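PDB 5GKE: endonuclease NucS from Thermococcus kodakarensis KOD1, which binds double-stranded DNA as a mismatch restriction endonuclease and probably also cuts the single-stranded ends of branched DNA. Local coordinates for residues 37-42 with 105-110; 30-35 with 53-58; 80-85 with 96-101. The protein carries 1 engineered substitution. One frame throughout, in Å; residues are numbered along the deposited sequence.

Contact 1. Residues 37-42 with 105-110; sequences CKVHYD and LEVELE. With nucleotides of chain D.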
loop_
_atom_site.group_PDB
_atom_site.type_symbol
_atom_site.label_atom_id
_atom_site.label_comp_id
_atom_site.label_asym_id
_atom_site.label_seq_id
_atom_site.Cartn_x
_atom_site.Cartn_y
_atom_site.Cartn_z
ATOM N N CYS A 37 24.793 2.646 1.720
ATOM C CA CYS A 37 24.501 1.435 2.471
ATOM C C CYS A 37 24.194 0.222 1.611
ATOM O O CYS A 37 23.995 0.327 0.402
ATOM C CB CYS A 37 23.336 1.689 3.425
ATOM S SG CYS A 37 21.806 2.167 2.632
ATOM N N LYS A 38 24.209 -0.933 2.263
ATOM C CA LYS A 38 23.667 -2.173 1.731
ATOM C C LYS A 38 22.486 -2.590 2.618
ATOM O O LYS A 38 22.475 -2.299 3.821
ATOM C CB LYS A 38 24.731 -3.274 1.707
ATOM C CG LYS A 38 25.904 -3.053 0.754
ATOM C CD LYS A 38 26.963 -4.101 1.051
ATOM C CE LYS A 38 28.074 -4.140 0.023
ATOM N NZ LYS A 38 29.071 -5.174 0.428
ATOM N N VAL A 39 21.489 -3.259 2.048
ATOM C CA VAL A 39 20.337 -3.656 2.846
ATOM C C VAL A 39 20.028 -5.147 2.693
ATOM O O VAL A 39 19.913 -5.677 1.586
ATOM C CB VAL A 39 19.084 -2.831 2.489
ATOM C CG1 VAL A 39 17.923 -3.197 3.435
ATOM C CG2 VAL A 39 19.386 -1.342 2.595
ATOM N N HIS A 40 19.899 -5.823 3.822
ATOM C CA HIS A 40 19.639 -7.253 3.812
ATOM C C HIS A 40 18.325 -7.458 4.551
ATOM O O HIS A 40 18.170 -6.991 5.679
ATOM C CB HIS A 40 20.801 -8.019 4.448
ATOM C CG HIS A 40 22.149 -7.465 4.090
ATOM N ND1 HIS A 40 22.743 -7.690 2.868
ATOM C CD2 HIS A 40 23.001 -6.672 4.788
ATOM C CE1 HIS A 40 23.910 -7.065 2.828
ATOM N NE2 HIS A 40 24.089 -6.439 3.978
ATOM N N TYR A 41 17.354 -8.086 3.892
ATOM C CA TYR A 41 16.042 -8.288 4.509
ATOM C C TYR A 41 15.639 -9.769 4.500
ATOM O O TYR A 41 15.729 -10.450 3.482
ATOM C CB TYR A 41 14.966 -7.423 3.810
ATOM C CG TYR A 41 13.569 -7.950 4.036
ATOM C CD1 TYR A 41 12.970 -7.874 5.291
ATOM C CD2 TYR A 41 12.866 -8.568 3.005
ATOM C CE1 TYR A 41 11.710 -8.396 5.515
ATOM C CE2 TYR A 41 11.604 -9.091 3.213
ATOM C CZ TYR A 41 11.028 -9.011 4.469
ATOM O OH TYR A 41 9.762 -9.527 4.663
ATOM N N ASP A 42 15.217 -10.270 5.650
ATOM C CA ASP A 42 14.734 -11.641 5.738
ATOM C C ASP A 42 13.552 -11.761 6.687
ATOM O O ASP A 42 13.649 -11.416 7.873
ATOM C CB ASP A 42 15.856 -12.578 6.179
ATOM C CG ASP A 42 15.508 -14.056 5.959
ATOM O OD1 ASP A 42 14.607 -14.358 5.136
ATOM O OD2 ASP A 42 16.141 -14.911 6.608
ATOM N N LEU A 105 15.623 -6.753 9.389
ATOM C CA LEU A 105 16.043 -5.824 8.355
ATOM C C LEU A 105 17.447 -5.304 8.662
ATOM O O LEU A 105 17.625 -4.562 9.582
ATOM C CB LEU A 105 15.042 -4.660 8.270
ATOM C CG LEU A 105 15.281 -3.617 7.184
ATOM C CD1 LEU A 105 15.414 -4.318 5.845
ATOM C CD2 LEU A 105 14.150 -2.607 7.144
ATOM N N GLU A 106 18.462 -5.655 7.899
ATOM C CA GLU A 106 19.786 -5.161 8.269
ATOM C C GLU A 106 20.260 -4.049 7.354
ATOM O O GLU A 106 20.311 -4.222 6.125
ATOM C CB GLU A 106 20.806 -6.298 8.266
ATOM C CG GLU A 106 20.744 -7.170 9.493
ATOM C CD GLU A 106 21.848 -8.198 9.527
ATOM O OE1 GLU A 106 22.345 -8.574 8.443
ATOM O OE2 GLU A 106 22.221 -8.631 10.638
ATOM N N VAL A 107 20.612 -2.905 7.938
ATOM C CA VAL A 107 21.178 -1.834 7.122
ATOM C C VAL A 107 22.628 -1.579 7.491
ATOM O O VAL A 107 22.925 -1.001 8.542
ATOM C CB VAL A 107 20.394 -0.521 7.251
ATOM C CG1 VAL A 107 20.995 0.534 6.338
ATOM C CG2 VAL A 107 18.945 -0.737 6.914
ATOM N N GLU A 108 23.520 -1.995 6.597
ATOM C CA GLU A 108 24.945 -1.800 6.777
ATOM C C GLU A 108 25.325 -0.386 6.369
ATOM O O GLU A 108 25.204 -0.022 5.201
ATOM C CB GLU A 108 25.728 -2.811 5.946
ATOM C CG GLU A 108 27.227 -2.794 6.227
ATOM C CD GLU A 108 28.039 -3.628 5.241
ATOM O OE1 GLU A 108 27.451 -4.487 4.542
ATOM O OE2 GLU A 108 29.271 -3.416 5.169
ATOM N N LEU A 109 25.827 0.408 7.304
ATOM C CA LEU A 109 26.158 1.785 6.972
ATOM C C LEU A 109 27.616 1.852 6.554
ATOM O O LEU A 109 28.508 1.752 7.387
ATOM C CB LEU A 109 25.897 2.685 8.169
ATOM C CG LEU A 109 24.468 2.613 8.697
ATOM C CD1 LEU A 109 24.345 3.336 10.029
ATOM C CD2 LEU A 109 23.526 3.225 7.684
ATOM N N GLU A 110 27.855 2.027 5.261
ATOM C CA GLU A 110 29.218 2.061 4.752
ATOM C C GLU A 110 29.845 3.437 4.912
ATOM O O GLU A 110 31.010 3.547 5.267
ATOM C CB GLU A 110 29.244 1.638 3.292
ATOM C CG GLU A 110 28.764 0.227 3.089
ATOM C CD GLU A 110 28.721 -0.165 1.636
ATOM O OE1 GLU A 110 28.157 0.611 0.826
ATOM O OE2 GLU A 110 29.262 -1.248 1.311
ATOM P P DG D 8 6.663 -7.133 -1.981
ATOM O OP1 DG D 8 7.283 -5.789 -1.850
ATOM O OP2 DG D 8 6.933 -7.929 -3.203
ATOM O "O5'" DG D 8 7.114 -7.986 -0.714
ATOM C "C5'" DG D 8 6.639 -9.303 -0.530
ATOM C "C4'" DG D 8 6.309 -9.551 0.924
ATOM O "O4'" DG D 8 7.487 -9.300 1.718
ATOM C "C3'" DG D 8 5.217 -8.651 1.500
ATOM O "O3'" DG D 8 4.468 -9.350 2.467
ATOM C "C2'" DG D 8 6.000 -7.512 2.134
ATOM C "C1'" DG D 8 7.249 -8.230 2.619
ATOM N N9 DG D 8 8.417 -7.363 2.622
ATOM C C8 DG D 8 9.139 -6.958 1.528
ATOM N N7 DG D 8 10.123 -6.163 1.823
ATOM C C5 DG D 8 10.044 -6.028 3.203
ATOM C C6 DG D 8 10.853 -5.285 4.086
ATOM O O6 DG D 8 11.828 -4.573 3.813
ATOM N N1 DG D 8 10.432 -5.416 5.407
ATOM C C2 DG D 8 9.359 -6.175 5.821
ATOM N N2 DG D 8 9.114 -6.184 7.137
ATOM N N3 DG D 8 8.590 -6.878 5.001
ATOM C C4 DG D 8 8.991 -6.755 3.709
#
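Leu105 lies across from Tyr41 in an antiparallel strand pair of the N-terminal PH-like domain, which reaches bound DNA through Tyr41. Leu105 sends CD1 to 3.7 Å from Tyr41 CB, and the same methyl packs on Val39 CG1. Its CG stands opposite the backbone N (chi1 -177°), which swings the branch across these two side chains on the face that carries Cys37, Val39, Tyr41 and Val107. The Tyr41 ring, with its hydroxyl bonded to Glu103 and Ala45 N, lays one face over the guanine of DG8 of chain D, whose C5 is 3.3 Å above the ring plane and offset toward its rim. Glu106 grips His40 by both backbone bonds, the Glu106 N to His40 O bond being 2.6 Å and nearly straight. On the face shared by His40, Lys38, Glu106 and Glu108, the carboxylate of Glu106 stands steeply to the imidazole, at 74°, and is held by Arg89; His40 ND1 bonds to Glu48. Val107, back on the Leu105 face, presents CG1 to Cys37 CB at 3.9 Å. Glu108 pairs with Lys38 through a second set of backbone bonds. Its carboxylate, anchored through OE2 to Asn91, places OE1 at the edge of the His40 ring, 3.9 Å from NE2, and 3.5 Å from Lys38 CD, the side chains of Glu108 and Lys38 lying side by side and pointing the same way. At Glu110 the chain turns a corner: Ser51 and, weakly, Arg36 engage OE1, while OE2 lies 3.4 Å from Lys38 CE and 4.0 Å from Lys38 NZ, opposite charges beyond salt-bridge range.

Contact 2. Residues 30-35 with 53-58; sequences MLTIFA and DRVIIV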
loop_
_atom_site.group_PDB
_atom_site.type_symbol
_atom_site.label_atom_id
_atom_site.label_comp_id
_atom_site.label_asym_id
_atom_site.label_seq_id
_atom_site.Cartn_x
_atom_site.Cartn_y
_atom_site.Cartn_z
ATOM N N MET A 30 12.621 11.380 16.012
ATOM C CA MET A 30 12.779 10.790 14.700
ATOM C C MET A 30 14.234 10.776 14.280
ATOM O O MET A 30 14.950 11.773 14.399
ATOM C CB MET A 30 11.926 11.519 13.673
ATOM C CG MET A 30 10.489 11.080 13.753
ATOM S SD MET A 30 9.606 11.360 12.225
ATOM C CE MET A 30 8.903 12.946 12.597
ATOM N N LEU A 31 14.664 9.622 13.797
ATOM C CA LEU A 31 16.010 9.470 13.316
ATOM C C LEU A 31 15.980 9.556 11.812
ATOM O O LEU A 31 15.158 8.904 11.162
ATOM C CB LEU A 31 16.613 8.147 13.777
ATOM C CG LEU A 31 18.104 7.987 13.508
ATOM C CD1 LEU A 31 18.858 8.990 14.335
ATOM C CD2 LEU A 31 18.527 6.568 13.846
ATOM N N THR A 32 16.861 10.386 11.258
ATOM C CA THR A 32 17.039 10.436 9.822
ATOM C C THR A 32 18.515 10.314 9.501
ATOM O O THR A 32 19.339 10.994 10.096
ATOM C CB THR A 32 16.469 11.732 9.210
ATOM O OG1 THR A 32 15.075 11.820 9.501
ATOM C CG2 THR A 32 16.641 11.737 7.706
ATOM N N ILE A 33 18.829 9.442 8.553
ATOM C CA ILE A 33 20.197 9.197 8.134
ATOM C C ILE A 33 20.325 9.241 6.612
ATOM O O ILE A 33 19.539 8.620 5.896
ATOM C CB ILE A 33 20.679 7.826 8.657
ATOM C CG1 ILE A 33 20.809 7.865 10.185
ATOM C CG2 ILE A 33 21.976 7.399 7.985
ATOM C CD1 ILE A 33 21.101 6.513 10.793
ATOM N N PHE A 34 21.293 10.006 6.115
ATOM C CA PHE A 34 21.685 9.920 4.714
ATOM C C PHE A 34 22.962 9.097 4.681
ATOM O O PHE A 34 23.916 9.421 5.376
ATOM C CB PHE A 34 21.930 11.298 4.083
ATOM C CG PHE A 34 20.787 12.281 4.232
ATOM C CD1 PHE A 34 21.032 13.645 4.165
ATOM C CD2 PHE A 34 19.483 11.860 4.394
ATOM C CE1 PHE A 34 19.999 14.563 4.285
ATOM C CE2 PHE A 34 18.441 12.772 4.505
ATOM C CZ PHE A 34 18.702 14.125 4.457
ATOM N N ALA A 35 22.993 8.030 3.896
ATOM C CA ALA A 35 24.142 7.146 3.944
ATOM C C ALA A 35 24.323 6.348 2.673
ATOM O O ALA A 35 23.369 6.109 1.948
ATOM C CB ALA A 35 24.015 6.192 5.129
ATOM N N ASP A 53 23.266 5.231 -2.171
ATOM C CA ASP A 53 22.878 6.260 -1.235
ATOM C C ASP A 53 21.381 6.233 -1.013
ATOM O O ASP A 53 20.609 6.175 -1.972
ATOM C CB ASP A 53 23.305 7.639 -1.732
ATOM C CG ASP A 53 24.798 7.762 -1.887
ATOM O OD1 ASP A 53 25.537 6.936 -1.304
ATOM O OD2 ASP A 53 25.230 8.687 -2.593
ATOM N N ARG A 54 20.971 6.295 0.250
ATOM C CA ARG A 54 19.557 6.324 0.583
ATOM C C ARG A 54 19.285 7.200 1.794
ATOM O O ARG A 54 20.174 7.495 2.590
ATOM C CB ARG A 54 19.025 4.897 0.848
ATOM C CG ARG A 54 18.955 4.018 -0.383
ATOM C CD ARG A 54 20.050 2.964 -0.379
ATOM N NE ARG A 54 20.296 2.434 -1.717
ATOM C CZ ARG A 54 21.016 1.344 -1.979
ATOM N NH1 ARG A 54 21.538 0.645 -0.980
ATOM N NH2 ARG A 54 21.196 0.942 -3.240
ATOM N N VAL A 55 18.032 7.615 1.903
ATOM C CA VAL A 55 17.506 8.216 3.104
ATOM C C VAL A 55 16.902 7.126 3.970
ATOM O O VAL A 55 16.085 6.337 3.497
ATOM C CB VAL A 55 16.430 9.244 2.798
ATOM C CG1 VAL A 55 15.870 9.780 4.093
ATOM C CG2 VAL A 55 16.996 10.354 1.906
ATOM N N ILE A 56 17.299 7.102 5.236
ATOM C CA ILE A 56 16.847 6.106 6.192
ATOM C C ILE A 56 16.092 6.795 7.314
ATOM O O ILE A 56 16.566 7.780 7.870
ATOM C CB ILE A 56 18.035 5.315 6.756
ATOM C CG1 ILE A 56 18.694 4.508 5.632
ATOM C CG2 ILE A 56 17.592 4.416 7.899
ATOM C CD1 ILE A 56 20.146 4.139 5.889
ATOM N N ILE A 57 14.901 6.311 7.625
ATOM C CA ILE A 57 14.109 6.922 8.684
ATOM C C ILE A 57 13.681 5.892 9.706
ATOM O O ILE A 57 13.199 4.816 9.348
ATOM C CB ILE A 57 12.868 7.627 8.133
ATOM C CG1 ILE A 57 13.282 8.853 7.317
ATOM C CG2 ILE A 57 11.922 8.038 9.260
ATOM C CD1 ILE A 57 12.122 9.549 6.685
ATOM N N VAL A 58 13.889 6.213 10.978
ATOM C CA VAL A 58 13.350 5.402 12.056
ATOM C C VAL A 58 12.435 6.253 12.916
ATOM O O VAL A 58 12.858 7.244 13.497
ATOM C CB VAL A 58 14.462 4.777 12.913
ATOM C CG1 VAL A 58 13.863 3.838 13.969
ATOM C CG2 VAL A 58 15.431 4.031 12.020
#
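Ile56 faces Ile33 in an antiparallel pairing of the PH-like domain's sheet, where six backbone hydrogen bonds join Leu31 with Val58, Ile33 with Ile56 and Ala35 with Arg54. From Ile56, CB sits 3.7 Å from Ile33 O and 4.1 Å from Ile33 CB. CG1 lies beside the backbone N (chi1 -65°) and carries the chain outward, nearly extended, until CD1 comes 4.4 Å from Ala35 CB; this tip also packs on Val107 and Leu109 of strand 103-109, and the side chain on Phe64 and Ile66. Leu31 and Val58 meet on the same face, apolar apart from Arg54, CB to CB at 4.1 Å. The other face holds Thr32, Phe34, Val55 and Ile57. There Phe34 and Val55 point the same way, and Val55 CG2 lies 3.8 Å from both CD2 and CE2 of the ring. Thr32 OG1 is buried beside Ile57 CG1, with no hydrogen-bonding partner in the model. This face belongs to the dimer interface: Phe34 stacks with Phe118 of the second subunit, and Thr32 packs on its Phe34. Arg54 NE forms a salt bridge with Asp122 of the second subunit. Within the chain, strand 111-118 flanks strand 30-42, and strand 64-67 flanks strand 52-58.

Contact 3. Residues 80-85 with 96-101; sequences PGSRVR and SIRRKP. With nucleotides of chain C.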
loop_
_atom_site.group_PDB
_atom_site.type_symbol
_atom_site.label_atom_id
_atom_site.label_comp_id
_atom_site.label_asym_id
_atom_site.label_seq_id
_atom_site.Cartn_x
_atom_site.Cartn_y
_atom_site.Cartn_z
ATOM N N PRO A 80 5.426 -0.498 12.098
ATOM C CA PRO A 80 5.451 -0.151 13.526
ATOM C C PRO A 80 5.595 -1.388 14.402
ATOM O O PRO A 80 5.041 -2.415 14.055
ATOM C CB PRO A 80 4.077 0.475 13.760
ATOM C CG PRO A 80 3.672 0.996 12.475
ATOM C CD PRO A 80 4.266 0.101 11.420
ATOM N N GLY A 81 6.324 -1.296 15.506
ATOM C CA GLY A 81 6.521 -2.443 16.366
ATOM C C GLY A 81 7.875 -3.125 16.271
ATOM O O GLY A 81 8.279 -3.823 17.193
ATOM N N SER A 82 8.587 -2.934 15.169
ATOM C CA SER A 82 9.969 -3.363 15.127
ATOM C C SER A 82 10.787 -2.719 16.235
ATOM O O SER A 82 10.500 -1.598 16.647
ATOM C CB SER A 82 10.568 -3.032 13.786
ATOM O OG SER A 82 9.739 -3.604 12.810
ATOM N N ARG A 83 11.766 -3.464 16.748
ATOM C CA ARG A 83 12.734 -2.948 17.710
ATOM C C ARG A 83 14.013 -2.762 16.950
ATOM O O ARG A 83 14.452 -3.679 16.270
ATOM C CB ARG A 83 12.989 -3.899 18.882
ATOM C CG ARG A 83 11.852 -4.141 19.851
ATOM C CD ARG A 83 12.349 -5.024 21.019
ATOM N NE ARG A 83 11.295 -5.372 21.975
ATOM C CZ ARG A 83 10.886 -4.580 22.966
ATOM N NH1 ARG A 83 11.433 -3.381 23.139
ATOM N NH2 ARG A 83 9.921 -4.982 23.784
ATOM N N VAL A 84 14.623 -1.594 17.073
ATOM C CA VAL A 84 15.820 -1.327 16.308
ATOM C C VAL A 84 16.990 -1.127 17.253
ATOM O O VAL A 84 16.821 -0.762 18.419
ATOM C CB VAL A 84 15.639 -0.092 15.403
ATOM C CG1 VAL A 84 15.663 1.152 16.229
ATOM C CG2 VAL A 84 16.715 -0.035 14.349
ATOM N N ARG A 85 18.179 -1.422 16.759
ATOM C CA ARG A 85 19.385 -1.182 17.518
ATOM C C ARG A 85 20.529 -1.001 16.530
ATOM O O ARG A 85 20.441 -1.432 15.378
ATOM C CB ARG A 85 19.662 -2.328 18.484
ATOM C CG ARG A 85 20.083 -3.613 17.804
ATOM C CD ARG A 85 20.376 -4.722 18.807
ATOM N NE ARG A 85 20.691 -5.971 18.114
ATOM C CZ ARG A 85 19.775 -6.827 17.670
ATOM N NH1 ARG A 85 20.141 -7.930 17.034
ATOM N NH2 ARG A 85 18.485 -6.574 17.856
ATOM N N SER A 96 16.795 -3.593 13.654
ATOM C CA SER A 96 15.319 -3.727 13.455
ATOM C C SER A 96 14.740 -5.168 13.310
ATOM O O SER A 96 14.605 -5.703 12.199
ATOM C CB SER A 96 14.847 -2.916 12.250
ATOM O OG SER A 96 13.431 -2.889 12.226
ATOM N N ILE A 97 14.505 -5.819 14.441
ATOM C CA ILE A 97 13.845 -7.121 14.485
ATOM C C ILE A 97 12.327 -7.009 14.694
ATOM O O ILE A 97 11.845 -6.154 15.428
ATOM C CB ILE A 97 14.459 -7.982 15.605
ATOM C CG1 ILE A 97 15.861 -8.431 15.194
ATOM C CG2 ILE A 97 13.579 -9.179 15.939
ATOM C CD1 ILE A 97 16.676 -9.049 16.322
ATOM N N ARG A 98 11.568 -7.871 14.032
ATOM C CA ARG A 98 10.131 -7.915 14.243
ATOM C C ARG A 98 9.741 -9.305 14.724
ATOM O O ARG A 98 10.313 -10.338 14.301
ATOM C CB ARG A 98 9.397 -7.552 12.955
ATOM C CG ARG A 98 7.935 -7.254 13.090
ATOM C CD ARG A 98 7.364 -6.917 11.713
ATOM N NE ARG A 98 5.899 -6.928 11.701
ATOM C CZ ARG A 98 5.167 -7.233 10.633
ATOM N NH1 ARG A 98 5.772 -7.552 9.501
ATOM N NH2 ARG A 98 3.836 -7.215 10.689
ATOM N N ARG A 99 8.781 -9.335 15.635
ATOM C CA ARG A 99 8.247 -10.606 16.100
ATOM C C ARG A 99 6.820 -10.767 15.578
ATOM O O ARG A 99 6.061 -9.796 15.530
ATOM C CB ARG A 99 8.290 -10.664 17.625
ATOM C CG ARG A 99 8.999 -11.874 18.188
ATOM C CD ARG A 99 9.500 -11.581 19.602
ATOM N NE ARG A 99 10.622 -12.441 19.970
ATOM C CZ ARG A 99 11.528 -12.145 20.898
ATOM N NH1 ARG A 99 11.457 -10.998 21.568
ATOM N NH2 ARG A 99 12.510 -13.004 21.154
ATOM N N LYS A 100 6.465 -11.981 15.173
ATOM C CA LYS A 100 5.125 -12.269 14.629
ATOM C C LYS A 100 4.684 -11.322 13.496
ATOM O O LYS A 100 3.927 -10.378 13.714
ATOM C CB LYS A 100 4.065 -12.285 15.733
ATOM C CG LYS A 100 2.873 -13.188 15.369
ATOM C CD LYS A 100 2.008 -13.551 16.566
ATOM C CE LYS A 100 0.795 -14.362 16.134
ATOM N NZ LYS A 100 -0.256 -13.469 15.560
ATOM N N PRO A 101 5.185 -11.563 12.281
ATOM C CA PRO A 101 6.064 -12.709 12.048
ATOM C C PRO A 101 7.501 -12.340 12.302
ATOM O O PRO A 101 7.796 -11.164 12.522
ATOM C CB PRO A 101 5.847 -13.029 10.573
ATOM C CG PRO A 101 5.478 -11.713 9.961
ATOM C CD PRO A 101 4.769 -10.907 11.032
ATOM P P DG C 2 -3.271 -14.782 15.835
ATOM O OP1 DG C 2 -3.512 -15.488 17.120
ATOM O OP2 DG C 2 -2.105 -15.164 15.005
ATOM O "O5'" DG C 2 -4.557 -14.929 14.895
ATOM C "C5'" DG C 2 -5.481 -15.977 15.130
ATOM C "C4'" DG C 2 -6.692 -15.844 14.226
ATOM O "O4'" DG C 2 -7.435 -14.638 14.553
ATOM C "C3'" DG C 2 -6.378 -15.760 12.742
ATOM O "O3'" DG C 2 -7.315 -16.535 12.037
ATOM C "C2'" DG C 2 -6.516 -14.268 12.430
ATOM C "C1'" DG C 2 -7.603 -13.838 13.401
ATOM N N9 DG C 2 -7.492 -12.440 13.812
ATOM C C8 DG C 2 -6.352 -11.789 14.212
ATOM N N7 DG C 2 -6.552 -10.545 14.537
ATOM C C5 DG C 2 -7.912 -10.355 14.345
ATOM C C6 DG C 2 -8.702 -9.202 14.540
ATOM O O6 DG C 2 -8.343 -8.085 14.935
ATOM N N1 DG C 2 -10.037 -9.429 14.226
ATOM C C2 DG C 2 -10.544 -10.622 13.782
ATOM N N2 DG C 2 -11.857 -10.646 13.531
ATOM N N3 DG C 2 -9.816 -11.719 13.599
ATOM C C4 DG C 2 -8.510 -11.510 13.902
#
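The Arg85 guanidinium meets Ile97 at its edge, near the plane: Ile97 CD1 lies 3.4 Å from Arg85 NH2, while Arg85 NE is held by a salt bridge to Glu87. The Arg98 guanidinium has Pro101 CD over the centre of one face, 3.6 Å above the plane, and NH1 forms a salt bridge with Glu103. Between these groups a single antiparallel bridge ties the two segments together, Arg83 N to Ile97 O at 3.0 Å and Ile97 N to Arg83 O at 2.8 Å, with an N-H...O angle of 136° at the second. With chi1 at -170°, Ser96 OG lies beside the carbonyl carbon and against Ser82 CB, 3.3 Å away; it is buried without a hydrogen-bonding partner in the model, whereas Ser82 OG bonds to Pro79 O. Past the bridge, Lys100 bends to bring NZ within 2.6 Å of OP2 of DG2 of chain C, a hydrogen bond to the DNA backbone. This loop of the PH-like domain, between strands 76-78 and 86-88, thus continues the pairing of strands 86-88 and 92-98; strand 92-98 also pairs with strand 103-109, and Phe64 of strand 64-67 packs against Val84 and Ser96.

Contacts 1 and 2 lie in one antiparallel sheet of the N-terminal domain, and contact 3 joins it through strand 92-98. Contacts 1 and 2 share strand 30-42, their centres about 12 Å apart, and fuse into one apolar core where Val107 CG1 meets Ile56 CD1 at 3.7 Å. Contact 3, nested in the loop closed by contact 1 and centred about 15 Å from it, is joined by a probable hydrogen bond, Leu105 N to Ser96 O at 3.2 Å. Val84 CG1 of contact 3 touches Val58 CG1 of contact 2 at 3.9 Å. Contacts 1 and 3 touch DNA, base and phosphate respectively; contact 2 stays about 11 Å away at its nearest atom. The magnesium site, Glu179 and Gln192, lies in the C-terminal domain.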